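Local coordinates for protein bowman-Birk type bran trypsin inhibitor (Oryza sativa, PDB 2QN5) that probably inhibits trypsin-like serine endopeptidases, this chain, part of a longer Bowman-Birk precursor, holding two inhibitor repeats, at residues W5-N10 with P65-R70. Residues are numbered along the deposited sequence; the frame is centred on the assembly and turned at random.
Sequences WKCCDN and PFCTPR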
ATOM      1  N   TRP A   5      -9.892  -5.107  18.160  1.00 55.73           N
ATOM      2  CA  TRP A   5     -11.014  -4.354  18.709  1.00 56.35           C
ATOM      3  C   TRP A   5     -12.327  -4.820  18.099  1.00 57.17           C
ATOM      4  O   TRP A   5     -12.376  -5.223  16.940  1.00 58.49           O
ATOM      5  CB  TRP A   5     -10.831  -2.864  18.449  1.00 56.69           C
ATOM      6  CG  TRP A   5     -10.744  -2.528  17.011  1.00 58.23           C
ATOM      7  CD1 TRP A   5     -11.746  -2.592  16.087  1.00 58.52           C
ATOM      8  CD2 TRP A   5      -9.591  -2.038  16.319  1.00 58.95           C
ATOM      9  NE1 TRP A   5     -11.290  -2.166  14.860  1.00 60.11           N
ATOM     10  CE2 TRP A   5      -9.970  -1.819  14.976  1.00 59.33           C
ATOM     11  CE3 TRP A   5      -8.272  -1.759  16.706  1.00 59.07           C
ATOM     12  CZ2 TRP A   5      -9.080  -1.331  14.017  1.00 59.92           C
ATOM     13  CZ3 TRP A   5      -7.385  -1.275  15.755  1.00 60.26           C
ATOM     14  CH2 TRP A   5      -7.795  -1.064  14.422  1.00 60.11           C
ATOM     15  N   LYS A   6     -13.392  -4.765  18.890  1.00 57.76           N
ATOM     16  CA  LYS A   6     -14.703  -5.185  18.428  1.00 57.80           C
ATOM     17  C   LYS A   6     -15.358  -4.139  17.530  1.00 57.18           C
ATOM     18  O   LYS A   6     -15.889  -4.467  16.479  1.00 57.73           O
ATOM     19  CB  LYS A   6     -15.602  -5.512  19.624  1.00 58.08           C
ATOM     20  CG  LYS A   6     -15.353  -6.888  20.251  1.00 58.13           C
ATOM     21  CD  LYS A   6     -14.037  -6.940  21.024  1.00 59.43           C
ATOM     22  CE  LYS A   6     -13.724  -8.352  21.505  1.00 59.60           C
ATOM     23  NZ  LYS A   6     -13.597  -9.309  20.378  1.00 59.85           N
ATOM     24  N   CYS A   7     -15.333  -2.881  17.931  1.00 57.36           N
ATOM     25  CA  CYS A   7     -15.916  -1.844  17.097  1.00 58.33           C
ATOM     26  C   CYS A   7     -14.947  -0.670  17.107  1.00 57.95           C
ATOM     27  O   CYS A   7     -14.003  -0.658  17.888  1.00 56.63           O
ATOM     28  CB  CYS A   7     -17.285  -1.410  17.643  1.00 58.87           C
ATOM     29  SG  CYS A   7     -17.193  -0.439  19.178  1.00 61.13           S
ATOM     30  N   CYS A   8     -15.151   0.299  16.223  1.00 59.49           N
ATOM     31  CA  CYS A   8     -14.287   1.478  16.202  1.00 62.67           C
ATOM     32  C   CYS A   8     -14.955   2.543  15.351  1.00 65.06           C
ATOM     33  O   CYS A   8     -15.527   2.233  14.308  1.00 64.55           O
ATOM     34  CB  CYS A   8     -12.879   1.157  15.654  1.00 61.72           C
ATOM     35  SG  CYS A   8     -11.731   2.579  15.748  1.00 60.58           S
ATOM     36  N   ASP A   9     -14.906   3.788  15.831  1.00 67.77           N
ATOM     37  CA  ASP A   9     -15.513   4.931  15.144  1.00 69.53           C
ATOM     38  C   ASP A   9     -14.429   5.673  14.392  1.00 70.40           C
ATOM     39  O   ASP A   9     -14.417   5.693  13.157  1.00 70.88           O
ATOM     40  CB  ASP A   9     -16.185   5.869  16.155  1.00 70.06           C
ATOM     41  CG  ASP A   9     -17.406   5.246  16.806  1.00 71.96           C
ATOM     42  OD1 ASP A   9     -18.417   5.026  16.103  1.00 71.58           O
ATOM     43  OD2 ASP A   9     -17.356   4.967  18.019  1.00 72.77           O
ATOM     44  N   ASN A  10     -13.519   6.289  15.143  1.00 70.21           N
ATOM     45  CA  ASN A  10     -12.416   6.992  14.525  1.00 70.06           C
ATOM     46  C   ASN A  10     -11.460   5.951  13.993  1.00 70.19           C
ATOM     47  O   ASN A  10     -10.545   5.504  14.695  1.00 70.53           O
ATOM     48  CB  ASN A  10     -11.707   7.889  15.528  1.00 70.26           C
ATOM     49  CG  ASN A  10     -12.389   9.223  15.679  1.00 69.85           C
ATOM     50  OD1 ASN A  10     -12.580   9.939  14.695  1.00 69.63           O
ATOM     51  ND2 ASN A  10     -12.763   9.573  16.911  1.00 68.01           N
ATOM     52  N   PRO A  65     -16.935  -2.683  12.144  1.00 54.33           N
ATOM     53  CA  PRO A  65     -18.177  -1.920  12.086  1.00 53.41           C
ATOM     54  C   PRO A  65     -17.981  -0.747  12.998  1.00 54.62           C
ATOM     55  O   PRO A  65     -16.972  -0.678  13.703  1.00 55.48           O
ATOM     56  CB  PRO A  65     -19.186  -2.899  12.642  1.00 52.87           C
ATOM     57  CG  PRO A  65     -18.401  -3.528  13.751  1.00 51.78           C
ATOM     58  CD  PRO A  65     -17.055  -3.793  13.109  1.00 52.59           C
ATOM     59  N   PHE A  66     -18.930   0.178  12.991  1.00 55.23           N
ATOM     60  CA  PHE A  66     -18.823   1.327  13.872  1.00 57.12           C
ATOM     61  C   PHE A  66     -19.374   0.954  15.236  1.00 57.83           C
ATOM     62  O   PHE A  66     -20.008  -0.087  15.406  1.00 57.53           O
ATOM     63  CB  PHE A  66     -19.582   2.524  13.308  1.00 57.65           C
ATOM     64  CG  PHE A  66     -18.922   3.143  12.112  1.00 58.74           C
ATOM     65  CD1 PHE A  66     -19.331   2.817  10.827  1.00 59.47           C
ATOM     66  CD2 PHE A  66     -17.864   4.034  12.275  1.00 59.49           C
ATOM     67  CE1 PHE A  66     -18.690   3.369   9.711  1.00 61.44           C
ATOM     68  CE2 PHE A  66     -17.216   4.592  11.172  1.00 60.56           C
ATOM     69  CZ  PHE A  66     -17.627   4.261   9.887  1.00 60.88           C
ATOM     70  N   CYS A  67     -19.111   1.805  16.216  1.00 59.57           N
ATOM     71  CA  CYS A  67     -19.590   1.569  17.569  1.00 60.79           C
ATOM     72  C   CYS A  67     -20.982   2.187  17.735  1.00 61.41           C
ATOM     73  O   CYS A  67     -21.795   1.714  18.528  1.00 61.51           O
ATOM     74  CB  CYS A  67     -18.621   2.187  18.572  1.00 59.98           C
ATOM     75  SG  CYS A  67     -16.935   1.481  18.559  1.00 59.20           S
ATOM     76  N   THR A  68     -21.239   3.239  16.964  1.00 61.52           N
ATOM     77  CA  THR A  68     -22.505   3.962  16.987  1.00 62.15           C
ATOM     78  C   THR A  68     -22.942   4.214  15.547  1.00 63.59           C
ATOM     79  O   THR A  68     -22.271   4.935  14.814  1.00 64.07           O
ATOM     80  CB  THR A  68     -22.333   5.314  17.702  1.00 62.27           C
ATOM     81  OG1 THR A  68     -21.056   5.869  17.365  1.00 62.34           O
ATOM     82  CG2 THR A  68     -22.436   5.143  19.216  1.00 61.73           C
ATOM     83  N   PRO A  69     -24.089   3.646  15.127  1.00 64.63           N
ATOM     84  CA  PRO A  69     -24.577   3.828  13.750  1.00 65.30           C
ATOM     85  C   PRO A  69     -24.616   5.248  13.198  1.00 67.17           C
ATOM     86  O   PRO A  69     -24.495   6.236  13.923  1.00 66.88           O
ATOM     87  CB  PRO A  69     -25.954   3.156  13.767  1.00 63.14           C
ATOM     88  CG  PRO A  69     -26.371   3.252  15.187  1.00 62.81           C
ATOM     89  CD  PRO A  69     -25.099   2.965  15.951  1.00 63.80           C
ATOM     90  N   ARG A  70     -24.800   5.327  11.889  1.00 69.55           N
ATOM     91  CA  ARG A  70     -24.826   6.590  11.184  1.00 71.03           C
ATOM     92  C   ARG A  70     -26.050   6.724  10.308  1.00 72.15           C
ATOM     93  O   ARG A  70     -26.463   5.778   9.661  1.00 71.56           O
ATOM     94  CB  ARG A  70     -23.580   6.687  10.329  1.00 72.91           C
ATOM     95  CG  ARG A  70     -22.323   6.652  11.153  1.00 74.68           C
ATOM     96  CD  ARG A  70     -21.160   6.046  10.414  1.00 75.68           C
ATOM     97  NE  ARG A  70     -19.955   6.096  11.238  1.00 76.25           N
ATOM     98  CZ  ARG A  70     -19.368   7.222  11.633  1.00 75.30           C
ATOM     99  NH1 ARG A  70     -18.275   7.174  12.380  1.00 74.64           N
ATOM    100  NH2 ARG A  70     -19.870   8.395  11.274  1.00 75.82           N
TER
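C7 and C67 are joined by a disulfide, SG to SG 2.0 Å, that ties together the two ends of the first of the two Bowman-Birk repeats in this chain, in a disulfide-rich fold with little regular secondary structure. Both CB atoms point toward the opposing segment. Next to the bridge the backbones are joined by one hydrogen bond, C8 N to P65 O at 3.3 Å, and F66 CA directs its hydrogen almost straight at C8 O, 3.4 Å from CA. Proline suits its place because its N carries no hydrogen and needs no acceptor, while its ring lays CD against K6 O at 3.6 Å.

D9 extends the join with its carboxylate, a group whose single oxygen can take several donors. With CG beside the backbone N (chi1 -68°), OD1 reaches the backbone of C67 and T68. There it accepts the backbone N of C67 at 3.3 Å and, from the opposite face of the carboxylate plane, the hydroxyl OG1 that threonine supplies at T68, at 3.0 Å; T68 N adds a weak bond. Replacing D9 by an alanine would probably leave C67 N and T68 OG1 without their shared acceptor and set the T68 hydroxyl free to turn.

Further out, D27 accepts a hydrogen bond from D9 N, and C8 is bridged to C25, so the 5-10 loop is fastened to the chain around strand 22-25. The positive charge of R70 probably favours the nearby D9 carboxylate without a salt bridge. The flat ring of F66 offers R70 a face, and NE lies 2.9 Å above its plane, over the ring centre.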